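Local coordinates for translation initiation factor eIF2b-like protein (Chaetomium thermophilum, PDB 4ZEM) that serves as the beta subunit of the eIF2B complex, which probably promotes guanine nucleotide exchange on eIF2 during translation initiation, at residues 48-53 against 165-170; 192-197 against 259-264; 206-211 against 217-222. One frame throughout, in Å; residues are numbered along the deposited sequence.

Interaction 1: residues 48-53 against 165-170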
loop_
_atom_site.group_PDB
_atom_site.type_symbol
_atom_site.label_atom_id
_atom_site.label_comp_id
_atom_site.label_asym_id
_atom_site.label_seq_id
_atom_site.Cartn_x
_atom_site.Cartn_y
_atom_site.Cartn_z
ATOM N N ALA A 48 -9.753 -3.203 -1.175
ATOM C CA ALA A 48 -10.908 -3.296 -2.066
ATOM C C ALA A 48 -10.488 -3.834 -3.431
ATOM O O ALA A 48 -11.187 -4.655 -4.019
ATOM C CB ALA A 48 -11.594 -1.941 -2.208
ATOM N N ILE A 49 -9.337 -3.383 -3.921
ATOM C CA ILE A 49 -8.813 -3.861 -5.195
ATOM C C ILE A 49 -8.509 -5.359 -5.126
ATOM O O ILE A 49 -8.863 -6.116 -6.034
ATOM C CB ILE A 49 -7.537 -3.101 -5.606
ATOM C CG1 ILE A 49 -7.827 -1.604 -5.727
ATOM C CG2 ILE A 49 -6.995 -3.641 -6.920
ATOM C CD1 ILE A 49 -8.895 -1.269 -6.756
ATOM N N ALA A 50 -7.882 -5.785 -4.033
ATOM C CA ALA A 50 -7.536 -7.192 -3.846
ATOM C C ALA A 50 -8.787 -8.081 -3.846
ATOM O O ALA A 50 -8.808 -9.144 -4.463
ATOM C CB ALA A 50 -6.746 -7.376 -2.546
ATOM N N GLN A 51 -9.830 -7.633 -3.159
ATOM C CA GLN A 51 -11.076 -8.386 -3.098
ATOM C C GLN A 51 -11.788 -8.460 -4.447
ATOM O O GLN A 51 -12.339 -9.506 -4.812
ATOM C CB GLN A 51 -12.004 -7.777 -2.042
ATOM C CG GLN A 51 -11.787 -8.357 -0.661
ATOM C CD GLN A 51 -12.525 -7.604 0.418
ATOM O OE1 GLN A 51 -12.625 -6.379 0.378
ATOM N NE2 GLN A 51 -13.054 -8.334 1.393
ATOM N N LEU A 52 -11.791 -7.350 -5.177
ATOM C CA LEU A 52 -12.413 -7.314 -6.497
ATOM C C LEU A 52 -11.642 -8.221 -7.461
ATOM O O LEU A 52 -12.247 -8.956 -8.245
ATOM C CB LEU A 52 -12.480 -5.873 -7.023
ATOM C CG LEU A 52 -13.260 -5.569 -8.314
ATOM C CD1 LEU A 52 -12.483 -5.906 -9.594
ATOM C CD2 LEU A 52 -14.622 -6.256 -8.295
ATOM N N LEU A 53 -10.312 -8.157 -7.406
ATOM C CA LEU A 53 -9.473 -8.980 -8.272
ATOM C C LEU A 53 -9.663 -10.463 -7.962
ATOM O O LEU A 53 -9.630 -11.304 -8.862
ATOM C CB LEU A 53 -8.001 -8.588 -8.136
ATOM C CG LEU A 53 -7.649 -7.221 -8.729
ATOM C CD1 LEU A 53 -6.140 -7.011 -8.742
ATOM C CD2 LEU A 53 -8.238 -7.067 -10.133
ATOM N N ASP A 165 -6.499 -18.150 -3.088
ATOM C CA ASP A 165 -5.844 -18.269 -1.792
ATOM C C ASP A 165 -4.719 -17.242 -1.631
ATOM O O ASP A 165 -4.599 -16.591 -0.587
ATOM C CB ASP A 165 -5.323 -19.696 -1.603
ATOM C CG ASP A 165 -6.390 -20.630 -1.049
ATOM O OD1 ASP A 165 -7.431 -20.128 -0.572
ATOM O OD2 ASP A 165 -6.197 -21.862 -1.092
ATOM N N GLY A 166 -3.897 -17.103 -2.666
ATOM C CA GLY A 166 -2.778 -16.178 -2.648
ATOM C C GLY A 166 -3.246 -14.742 -2.518
ATOM O O GLY A 166 -2.604 -13.920 -1.846
ATOM N N ILE A 167 -4.367 -14.435 -3.171
ATOM C CA ILE A 167 -4.958 -13.105 -3.089
ATOM C C ILE A 167 -5.474 -12.815 -1.678
ATOM O O ILE A 167 -5.389 -11.680 -1.204
ATOM C CB ILE A 167 -6.093 -12.931 -4.115
ATOM C CG1 ILE A 167 -5.540 -13.076 -5.537
ATOM C CG2 ILE A 167 -6.745 -11.563 -3.972
ATOM C CD1 ILE A 167 -6.549 -12.739 -6.621
ATOM N N GLU A 168 -5.984 -13.836 -0.997
ATOM C CA GLU A 168 -6.422 -13.659 0.386
ATOM C C GLU A 168 -5.238 -13.290 1.266
ATOM O O GLU A 168 -5.352 -12.477 2.178
ATOM C CB GLU A 168 -7.082 -14.928 0.920
ATOM C CG GLU A 168 -8.590 -14.867 0.994
ATOM C CD GLU A 168 -9.212 -16.207 1.347
ATOM O OE1 GLU A 168 -8.891 -17.218 0.683
ATOM O OE2 GLU A 168 -10.027 -16.245 2.293
ATOM N N GLU A 169 -4.097 -13.902 0.969
ATOM C CA GLU A 169 -2.842 -13.627 1.661
ATOM C C GLU A 169 -2.377 -12.186 1.430
ATOM O O GLU A 169 -1.897 -11.514 2.351
ATOM C CB GLU A 169 -1.792 -14.640 1.205
ATOM C CG GLU A 169 -1.919 -15.957 1.959
ATOM C CD GLU A 169 -1.198 -17.107 1.283
ATOM O OE1 GLU A 169 -0.047 -16.912 0.840
ATOM O OE2 GLU A 169 -1.788 -18.209 1.187
ATOM N N ILE A 170 -2.513 -11.720 0.193
ATOM C CA ILE A 170 -2.199 -10.336 -0.135
ATOM C C ILE A 170 -3.095 -9.405 0.668
ATOM O O ILE A 170 -2.640 -8.398 1.206
ATOM C CB ILE A 170 -2.364 -10.072 -1.642
ATOM C CG1 ILE A 170 -1.207 -10.725 -2.398
ATOM C CG2 ILE A 170 -2.406 -8.576 -1.947
ATOM C CD1 ILE A 170 -1.177 -10.397 -3.867
#
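Ile167 of helix 154-182 meets Ala50 and Leu53 of helix 43-59. Its two branches divide the work. The CG2 methyl approaches the backbone of Ala50, 3.2 Å from Ala50 O. The same Ile167 CG2 lies 4.4 Å from Ala50 CB, an apolar touch. The other branch ends in CD1, which sits 4.1 Å from Leu53 O, one turn further along. Ile167 CG1 is anti to its own carbonyl carbon (chi1 -62°), and CD1 extends away from CA, which lets the two methyls reach successive turns. No hydrogen bond crosses the gap. The small side chain of Ala50 is consistent with the close approach: Ala50 CA and Ile167 CA are 6.5 Å apart. This is buried helix-to-helix packing in the N-terminal helical domain, which in this family precedes a Rossmann-like domain. Replacing Ile167 with an alanine would probably open a gap beside Ala50 and remove the methyl that lies against the Leu53 carbonyl. Further out, helix 88-104 adds Leu99 against Ile167 and Val96 against Leu53. Val72 of helix 65-82 also packs on Leu53.

Interaction 2: residues 192-197 against 259-264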
loop_
_atom_site.group_PDB
_atom_site.type_symbol
_atom_site.label_atom_id
_atom_site.label_comp_id
_atom_site.label_asym_id
_atom_site.label_seq_id
_atom_site.Cartn_x
_atom_site.Cartn_y
_atom_site.Cartn_z
ATOM N N GLY A 192 12.369 9.607 26.116
ATOM C CA GLY A 192 12.626 11.035 26.087
ATOM C C GLY A 192 12.703 11.645 24.694
ATOM O O GLY A 192 12.978 12.837 24.547
ATOM N N ASP A 193 12.445 10.840 23.669
ATOM C CA ASP A 193 12.513 11.333 22.295
ATOM C C ASP A 193 11.494 12.436 22.046
ATOM O O ASP A 193 10.368 12.399 22.554
ATOM C CB ASP A 193 12.269 10.200 21.292
ATOM C CG ASP A 193 13.550 9.617 20.733
ATOM O OD1 ASP A 193 14.645 10.029 21.171
ATOM O OD2 ASP A 193 13.449 8.732 19.854
ATOM N N TYR A 194 11.900 13.409 21.244
ATOM C CA TYR A 194 10.988 14.420 20.734
ATOM C C TYR A 194 10.735 14.081 19.276
ATOM O O TYR A 194 11.616 14.249 18.427
ATOM C CB TYR A 194 11.590 15.809 20.896
ATOM C CG TYR A 194 11.109 16.523 22.129
ATOM C CD1 TYR A 194 10.500 17.772 22.048
ATOM C CD2 TYR A 194 11.312 15.970 23.388
ATOM C CE1 TYR A 194 10.083 18.437 23.192
ATOM C CE2 TYR A 194 10.876 16.614 24.536
ATOM C CZ TYR A 194 10.270 17.845 24.434
ATOM O OH TYR A 194 9.860 18.477 25.582
ATOM N N VAL A 195 9.528 13.600 18.994
ATOM C CA VAL A 195 9.206 13.078 17.672
ATOM C C VAL A 195 8.251 14.002 16.944
ATOM O O VAL A 195 7.122 14.230 17.383
ATOM C CB VAL A 195 8.569 11.668 17.771
ATOM C CG1 VAL A 195 8.153 11.161 16.402
ATOM C CG2 VAL A 195 9.530 10.699 18.441
ATOM N N LEU A 196 8.692 14.495 15.795
ATOM C CA LEU A 196 7.880 15.401 15.007
ATOM C C LEU A 196 7.095 14.572 13.990
ATOM O O LEU A 196 7.673 13.916 13.125
ATOM C CB LEU A 196 8.768 16.466 14.344
ATOM C CG LEU A 196 8.220 17.587 13.443
ATOM C CD1 LEU A 196 7.874 17.122 12.041
ATOM C CD2 LEU A 196 7.050 18.318 14.088
ATOM N N ALA A 197 5.774 14.585 14.121
ATOM C CA ALA A 197 4.913 13.855 13.198
ATOM C C ALA A 197 4.188 14.837 12.305
ATOM O O ALA A 197 3.332 15.595 12.768
ATOM C CB ALA A 197 3.912 12.993 13.955
ATOM N N MET A 259 9.800 25.724 11.149
ATOM C CA MET A 259 11.200 25.818 10.768
ATOM C C MET A 259 12.067 26.166 11.969
ATOM O O MET A 259 13.181 25.668 12.114
ATOM C CB MET A 259 11.368 26.878 9.679
ATOM C CG MET A 259 12.463 26.592 8.683
ATOM S SD MET A 259 12.097 25.093 7.759
ATOM C CE MET A 259 10.417 25.416 7.237
ATOM N N ALA A 260 11.536 27.015 12.838
ATOM C CA ALA A 260 12.226 27.405 14.059
ATOM C C ALA A 260 12.348 26.248 15.055
ATOM O O ALA A 260 13.335 26.155 15.780
ATOM C CB ALA A 260 11.521 28.587 14.707
ATOM N N TYR A 261 11.355 25.363 15.082
ATOM C CA TYR A 261 11.281 24.354 16.133
ATOM C C TYR A 261 11.923 23.006 15.802
ATOM O O TYR A 261 12.245 22.249 16.717
ATOM C CB TYR A 261 9.802 24.112 16.487
ATOM C CG TYR A 261 9.585 23.193 17.664
ATOM C CD1 TYR A 261 9.566 23.698 18.957
ATOM C CD2 TYR A 261 9.410 21.826 17.489
ATOM C CE1 TYR A 261 9.376 22.873 20.043
ATOM C CE2 TYR A 261 9.231 20.990 18.572
ATOM C CZ TYR A 261 9.211 21.524 19.849
ATOM O OH TYR A 261 9.022 20.712 20.938
ATOM N N ILE A 262 12.200 22.743 14.525
ATOM C CA ILE A 262 12.819 21.471 14.130
ATOM C C ILE A 262 14.152 21.129 14.826
ATOM O O ILE A 262 14.371 19.966 15.171
ATOM C CB ILE A 262 12.999 21.401 12.591
ATOM C CG1 ILE A 262 11.619 21.346 11.930
ATOM C CG2 ILE A 262 13.806 20.180 12.188
ATOM C CD1 ILE A 262 11.502 20.419 10.736
ATOM N N PRO A 263 15.030 22.119 15.065
ATOM C CA PRO A 263 16.267 21.780 15.785
ATOM C C PRO A 263 16.057 21.103 17.140
ATOM O O PRO A 263 16.882 20.287 17.544
ATOM C CB PRO A 263 16.923 23.133 15.964
ATOM C CG PRO A 263 16.484 23.851 14.747
ATOM C CD PRO A 263 15.074 23.504 14.568
ATOM N N ARG A 264 14.985 21.460 17.840
ATOM C CA ARG A 264 14.614 20.785 19.082
ATOM C C ARG A 264 14.380 19.268 18.920
ATOM O O ARG A 264 14.822 18.487 19.764
ATOM C CB ARG A 264 13.385 21.454 19.705
ATOM C CG ARG A 264 12.901 20.782 20.990
ATOM C CD ARG A 264 14.021 20.755 22.046
ATOM N NE ARG A 264 13.584 20.289 23.363
ATOM C CZ ARG A 264 13.771 19.055 23.828
ATOM N NH1 ARG A 264 13.343 18.732 25.042
ATOM N NH2 ARG A 264 14.356 18.134 23.075
HETATM O O HOH W 1 14.991 15.206 23.434
#
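Arg264 starts out with CG anti to its backbone N, then bends at chi2 (58°), and this turn carries its guanidinium over the ring of Tyr194. Tyr261 also has CG anti to the backbone N, which sends its hydroxyl to the edge of the same ring. The guanidinium lies almost flat on Tyr194, with the planes 20° apart. Arg264 CZ stands 3.6 Å from the centroid of the Tyr194 ring and only 6° off the ring normal. This is a stacked cation-pi contact. NH1 sits toward the phenol end, 3.3 Å from Tyr194 CZ, while NH2 lies over the CG side. Tyr261 OH comes in the plane of the Tyr194 ring, 3.4 Å from Tyr194 CE1, and the two side chains cross at about a right angle. A water in the guanidinium plane accepts from Arg264 NH2 at 3.0 Å and reaches Gly192 O by a weak bond. The contact lies at the surface, beside strand 194-198 of the Rossmann-like sheet. Asn266 OD1 holds Tyr194 N, and the Tyr194 side chain also touches Thr218 and Ile220 of strand 218-222. All three contact residues touch a crystal neighbour, which may influence their poses. With no direct hydrogen bond between the segments, the contact probably rests mainly on attraction between cation and aromatic face, with the water as a polar link.

Interaction 3: residues 206-211 against 217-222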
loop_
_atom_site.group_PDB
_atom_site.type_symbol
_atom_site.label_atom_id
_atom_site.label_comp_id
_atom_site.label_asym_id
_atom_site.label_seq_id
_atom_site.Cartn_x
_atom_site.Cartn_y
_atom_site.Cartn_z
ATOM N N ARG A 206 -1.098 4.519 14.526
ATOM C CA ARG A 206 -0.952 3.193 15.114
ATOM C C ARG A 206 0.486 2.968 15.578
ATOM O O ARG A 206 0.723 2.295 16.583
ATOM C CB ARG A 206 -1.381 2.108 14.123
ATOM C CG ARG A 206 -2.865 2.161 13.757
ATOM C CD ARG A 206 -3.343 0.845 13.162
ATOM N NE ARG A 206 -4.743 0.896 12.745
ATOM C CZ ARG A 206 -5.148 0.906 11.478
ATOM N NH1 ARG A 206 -6.442 0.952 11.192
ATOM N NH2 ARG A 206 -4.263 0.862 10.492
ATOM N N PHE A 207 1.435 3.551 14.850
ATOM C CA PHE A 207 2.840 3.485 15.206
ATOM C C PHE A 207 3.131 4.239 16.512
ATOM O O PHE A 207 3.793 3.712 17.413
ATOM C CB PHE A 207 3.659 4.057 14.053
ATOM C CG PHE A 207 5.146 4.014 14.264
ATOM C CD1 PHE A 207 5.873 2.886 13.923
ATOM C CD2 PHE A 207 5.823 5.118 14.762
ATOM C CE1 PHE A 207 7.244 2.847 14.094
ATOM C CE2 PHE A 207 7.193 5.087 14.927
ATOM C CZ PHE A 207 7.908 3.951 14.600
ATOM N N LEU A 208 2.620 5.464 16.622
ATOM C CA LEU A 208 2.846 6.269 17.818
ATOM C C LEU A 208 2.173 5.679 19.053
ATOM O O LEU A 208 2.770 5.627 20.134
ATOM C CB LEU A 208 2.353 7.695 17.597
ATOM C CG LEU A 208 3.126 8.484 16.541
ATOM C CD1 LEU A 208 2.461 9.837 16.311
ATOM C CD2 LEU A 208 4.597 8.637 16.931
ATOM N N VAL A 209 0.933 5.225 18.886
ATOM C CA VAL A 209 0.175 4.624 19.978
ATOM C C VAL A 209 0.849 3.355 20.508
ATOM O O VAL A 209 0.904 3.136 21.721
ATOM C CB VAL A 209 -1.283 4.319 19.533
ATOM C CG1 VAL A 209 -1.961 3.314 20.454
ATOM C CG2 VAL A 209 -2.079 5.616 19.447
ATOM N N LYS A 210 1.382 2.542 19.600
ATOM C CA LYS A 210 2.075 1.317 19.979
ATOM C C LYS A 210 3.345 1.677 20.749
ATOM O O LYS A 210 3.656 1.075 21.778
ATOM C CB LYS A 210 2.412 0.480 18.741
ATOM C CG LYS A 210 2.569 -1.025 18.991
ATOM C CD LYS A 210 3.795 -1.415 19.777
ATOM C CE LYS A 210 3.884 -2.929 19.883
ATOM N NZ LYS A 210 2.642 -3.520 20.444
ATOM N N ALA A 211 4.067 2.670 20.239
ATOM C CA ALA A 211 5.309 3.106 20.858
ATOM C C ALA A 211 5.051 3.599 22.279
ATOM O O ALA A 211 5.831 3.331 23.194
ATOM C CB ALA A 211 5.958 4.202 20.018
ATOM N N PHE A 217 7.733 9.359 25.815
ATOM C CA PHE A 217 8.294 10.351 24.900
ATOM C C PHE A 217 7.288 11.448 24.560
ATOM O O PHE A 217 6.188 11.497 25.114
ATOM C CB PHE A 217 8.802 9.681 23.609
ATOM C CG PHE A 217 7.723 9.030 22.779
ATOM C CD1 PHE A 217 7.134 7.836 23.186
ATOM C CD2 PHE A 217 7.346 9.573 21.554
ATOM C CE1 PHE A 217 6.146 7.227 22.413
ATOM C CE2 PHE A 217 6.366 8.959 20.775
ATOM C CZ PHE A 217 5.762 7.786 21.213
ATOM N N THR A 218 7.705 12.362 23.689
ATOM C CA THR A 218 6.883 13.498 23.298
ATOM C C THR A 218 6.614 13.511 21.797
ATOM O O THR A 218 7.527 13.330 20.990
ATOM C CB THR A 218 7.558 14.828 23.722
ATOM O OG1 THR A 218 7.750 14.831 25.144
ATOM C CG2 THR A 218 6.714 16.024 23.333
ATOM N N VAL A 219 5.364 13.758 21.424
ATOM C CA VAL A 219 5.005 13.847 20.016
ATOM C C VAL A 219 4.616 15.274 19.646
ATOM O O VAL A 219 3.760 15.887 20.288
ATOM C CB VAL A 219 3.848 12.884 19.680
ATOM C CG1 VAL A 219 3.368 13.077 18.250
ATOM C CG2 VAL A 219 4.290 11.461 19.894
ATOM N N ILE A 220 5.247 15.791 18.599
ATOM C CA ILE A 220 4.938 17.122 18.101
ATOM C C ILE A 220 4.150 16.994 16.800
ATOM O O ILE A 220 4.601 16.356 15.845
ATOM C CB ILE A 220 6.210 17.960 17.862
ATOM C CG1 ILE A 220 7.033 18.093 19.150
ATOM C CG2 ILE A 220 5.849 19.333 17.315
ATOM C CD1 ILE A 220 8.086 17.014 19.325
ATOM N N LEU A 221 2.944 17.546 16.794
ATOM C CA LEU A 221 2.090 17.468 15.621
ATOM C C LEU A 221 2.145 18.781 14.852
ATOM O O LEU A 221 1.778 19.835 15.374
ATOM C CB LEU A 221 0.657 17.133 16.030
ATOM C CG LEU A 221 0.479 15.804 16.768
ATOM C CD1 LEU A 221 -0.893 15.730 17.375
ATOM C CD2 LEU A 221 0.676 14.638 15.823
ATOM N N ALA A 222 2.640 18.717 13.622
ATOM C CA ALA A 222 2.774 19.907 12.797
ATOM C C ALA A 222 2.081 19.736 11.454
ATOM O O ALA A 222 2.163 18.677 10.833
ATOM C CB ALA A 222 4.240 20.245 12.588
#
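The branched ends of Leu208 and Val219 meet tip to tip. Leu208 CG lies anti to its carbonyl carbon (chi1 -66°), and this carries the forked end of the side chain from the helix to the strand. The two valine methyls each meet one prong. Leu208 CD1 is 3.9 Å from Val219 CG1, and Leu208 CD2 is 4.1 Å from Val219 CG2. Helix 202-214 and strand 218-222 are the last two elements of a beta-alpha-beta unit that starts with strand 194-198, part of the Rossmann-like fold. The contact fastens the crossover helix to one face of the parallel sheet. Phe217 lies just before the valine in the pattern of residues facing the helix. Its CG sits between the backbone N and the carbonyl carbon (chi1 64°), and the ring is directed to the last turns of the helix. Phe217 CZ lies 3.8 Å from Ala211 CB, with the methyl set obliquely to the ring. Leu208 O meets the same ring at its edge, in plane, 3.8 Å from Phe217 CZ. Further along that ring, Phe217 CE2 touches Leu208 CD2 at 4.2 Å. Leu208 thus touches both Phe217 and Val219. Leu243 of helix 237-246 also packs on Leu208 and Val219, and Val248 touches both Phe217 and Val219. Ala185 of helix 185-188 packs on Ala211.

Overall arrangement
Interactions 1 and 3 are buried, whereas interaction 2 lies at the surface. Interaction 1 belongs to the helical part and stands apart, its centre about 40 Å from that of interaction 2 and about 31 Å from that of interaction 3. Interactions 2 and 3 share one sheet, with centres about 12 Å apart. Strands 194-198 and 218-222 are neighbours there, probably bonded through Val195 O and Ile220 N. The two contacts use opposite faces of that sheet. The chemistry follows the place: methyl groups against helix backbone in interaction 1, aliphatic and aromatic packing in interaction 3, and a charged, water-linked stack in interaction 2.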